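Local coordinates for protein BlEst2 (Bacillus licheniformis, PDB 6WPX) that probably hydrolyses ester bonds as a secreted lipase or esterase, made as a propeptide form whose C-terminal domain is autoinhibitory, at residues Pro48-Val53 / Leu262-Phe267. Sequence-based numbering, arbitrary orientation.
Sequences PPIVFV and LTFPVF
Four apolar side chains, Ile50 and Phe52 against Phe264 and Phe267, make a small buried contact between the central sheet of the alpha/beta-hydrolase domain and the short helix 260-267 packed over one of its faces. Strand 50-53 is an inner strand, flanked by parallel strands 80-83 and 113-118. From the same face of this strand, Ile50 points at the helix and Phe52, two residues on, brings the end of its ring to it.

The touching is done by the far ends of the side chains. Ile50 CD1 comes in at the edge of the Phe264 ring, near its plane, 3.8 Å from Phe264 CE2. Beside it, Phe52 CE1 lies 4.1 Å from Phe267 CZ, which sits near the plane of the Phe52 ring, at its edge. Within each segment another residue covers part of one ring face: Ile50 CG2 lies 3.4 Å above the plane of the Phe52 ring, offset toward its rim, and Phe264 CA is likewise off-centre over a face of Phe267. In Phe264, CG lies anti to the backbone N (chi1 -172°), which swings the ring out until CE2 meets the Ile50 methyl. Met69 of helix 69-75 touches Phe52, Phe264 and Phe267, tying that helix into the same cluster.

Even the nearest CA atoms, Ile50 CA and Phe264 CA, are 11.2 Å apart, so long side chains span the gap, and helix and strand are joined here purely by hydrophobic and van der Waals contact, without directional polar bonds between them.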
loop_
_atom_site.group_PDB
_atom_site.type_symbol
_atom_site.label_atom_id
_atom_site.label_comp_id
_atom_site.label_asym_id
_atom_site.label_seq_id
_atom_site.Cartn_x
_atom_site.Cartn_y
_atom_site.Cartn_z
ATOM N N PRO A 48 4.490 -27.630 13.940
ATOM C CA PRO A 48 3.058 -27.307 14.087
ATOM C C PRO A 48 2.366 -27.165 12.723
ATOM O O PRO A 48 3.036 -26.810 11.745
ATOM C CB PRO A 48 3.068 -25.963 14.840
ATOM C CG PRO A 48 4.421 -25.920 15.518
ATOM C CD PRO A 48 5.339 -26.557 14.502
ATOM N N PRO A 49 1.044 -27.438 12.611
ATOM C CA PRO A 49 0.379 -27.222 11.321
ATOM C C PRO A 49 0.401 -25.727 10.952
ATOM O O PRO A 49 0.463 -24.855 11.824
ATOM C CB PRO A 49 -1.062 -27.686 11.582
ATOM C CG PRO A 49 -0.965 -28.543 12.864
ATOM C CD PRO A 49 0.088 -27.876 13.655
ATOM N N ILE A 50 0.372 -25.436 9.655
ATOM C CA ILE A 50 0.383 -24.037 9.207
ATOM C C ILE A 50 -0.979 -23.648 8.709
ATOM O O ILE A 50 -1.538 -24.340 7.867
ATOM C CB ILE A 50 1.450 -23.778 8.112
ATOM C CG1 ILE A 50 2.859 -24.211 8.540
ATOM C CG2 ILE A 50 1.414 -22.322 7.660
ATOM C CD1 ILE A 50 3.749 -24.547 7.331
ATOM N N VAL A 51 -1.476 -22.503 9.161
ATOM C CA VAL A 51 -2.706 -21.925 8.629
ATOM C C VAL A 51 -2.275 -20.782 7.711
ATOM O O VAL A 51 -1.644 -19.826 8.164
ATOM C CB VAL A 51 -3.699 -21.466 9.718
ATOM C CG1 VAL A 51 -4.905 -20.745 9.095
ATOM C CG2 VAL A 51 -4.154 -22.650 10.549
ATOM N N PHE A 52 -2.613 -20.902 6.421
ATOM C CA PHE A 52 -2.274 -19.896 5.412
ATOM C C PHE A 52 -3.397 -18.904 5.298
ATOM O O PHE A 52 -4.551 -19.295 5.121
ATOM C CB PHE A 52 -1.932 -20.558 4.070
ATOM C CG PHE A 52 -0.615 -21.299 4.118
ATOM C CD1 PHE A 52 0.590 -20.636 3.857
ATOM C CD2 PHE A 52 -0.570 -22.658 4.418
ATOM C CE1 PHE A 52 1.806 -21.326 3.890
ATOM C CE2 PHE A 52 0.647 -23.355 4.409
ATOM C CZ PHE A 52 1.825 -22.680 4.150
ATOM N N VAL A 53 -3.060 -17.609 5.478
ATOM C CA VAL A 53 -4.030 -16.509 5.501
ATOM C C VAL A 53 -3.778 -15.552 4.336
ATOM O O VAL A 53 -2.707 -14.949 4.257
ATOM C CB VAL A 53 -4.075 -15.793 6.879
ATOM C CG1 VAL A 53 -5.181 -14.722 6.918
ATOM C CG2 VAL A 53 -4.278 -16.796 8.017
ATOM N N LEU A 262 9.437 -20.414 -4.002
ATOM C CA LEU A 262 10.323 -19.308 -3.720
ATOM C C LEU A 262 10.470 -19.034 -2.221
ATOM O O LEU A 262 11.589 -18.875 -1.752
ATOM C CB LEU A 262 9.854 -18.018 -4.448
ATOM C CG LEU A 262 9.828 -18.036 -6.013
ATOM C CD1 LEU A 262 9.376 -16.671 -6.561
ATOM C CD2 LEU A 262 11.213 -18.379 -6.607
ATOM N N THR A 263 9.366 -18.950 -1.478
ATOM C CA THR A 263 9.457 -18.507 -0.077
ATOM C C THR A 263 9.223 -19.572 0.982
ATOM O O THR A 263 9.719 -19.370 2.094
ATOM C CB THR A 263 8.563 -17.307 0.182
ATOM O OG1 THR A 263 7.224 -17.648 -0.169
ATOM C CG2 THR A 263 9.045 -16.057 -0.575
ATOM N N PHE A 264 8.522 -20.690 0.680
ATOM C CA PHE A 264 8.403 -21.712 1.716
ATOM C C PHE A 264 9.796 -22.140 2.241
ATOM O O PHE A 264 9.954 -22.167 3.464
ATOM C CB PHE A 264 7.604 -22.958 1.278
ATOM C CG PHE A 264 7.351 -23.888 2.438
ATOM C CD1 PHE A 264 8.297 -24.849 2.800
ATOM C CD2 PHE A 264 6.182 -23.782 3.196
ATOM C CE1 PHE A 264 8.107 -25.651 3.929
ATOM C CE2 PHE A 264 5.988 -24.591 4.322
ATOM C CZ PHE A 264 6.954 -25.533 4.672
ATOM N N PRO A 265 10.810 -22.466 1.398
ATOM C CA PRO A 265 12.118 -22.855 1.964
ATOM C C PRO A 265 12.755 -21.736 2.804
ATOM O O PRO A 265 13.496 -22.028 3.754
ATOM C CB PRO A 265 12.967 -23.151 0.714
ATOM C CG PRO A 265 12.031 -23.338 -0.383
ATOM C CD PRO A 265 10.859 -22.484 -0.089
ATOM N N VAL A 266 12.419 -20.448 2.479
ATOM C CA VAL A 266 12.946 -19.272 3.165
ATOM C C VAL A 266 12.323 -19.132 4.556
ATOM O O VAL A 266 13.054 -18.950 5.516
ATOM C CB VAL A 266 12.829 -17.961 2.329
ATOM C CG1 VAL A 266 13.401 -16.765 3.121
ATOM C CG2 VAL A 266 13.536 -18.110 0.974
ATOM N N PHE A 267 10.997 -19.232 4.681
ATOM C CA PHE A 267 10.417 -19.122 6.020
ATOM C C PHE A 267 10.377 -20.462 6.752
ATOM O O PHE A 267 10.057 -20.464 7.925
ATOM C CB PHE A 267 9.046 -18.407 6.015
ATOM C CG PHE A 267 7.918 -19.058 5.249
ATOM C CD1 PHE A 267 7.287 -20.201 5.742
ATOM C CD2 PHE A 267 7.414 -18.471 4.083
ATOM C CE1 PHE A 267 6.230 -20.789 5.044
ATOM C CE2 PHE A 267 6.353 -19.062 3.390
ATOM C CZ PHE A 267 5.764 -20.208 3.879
#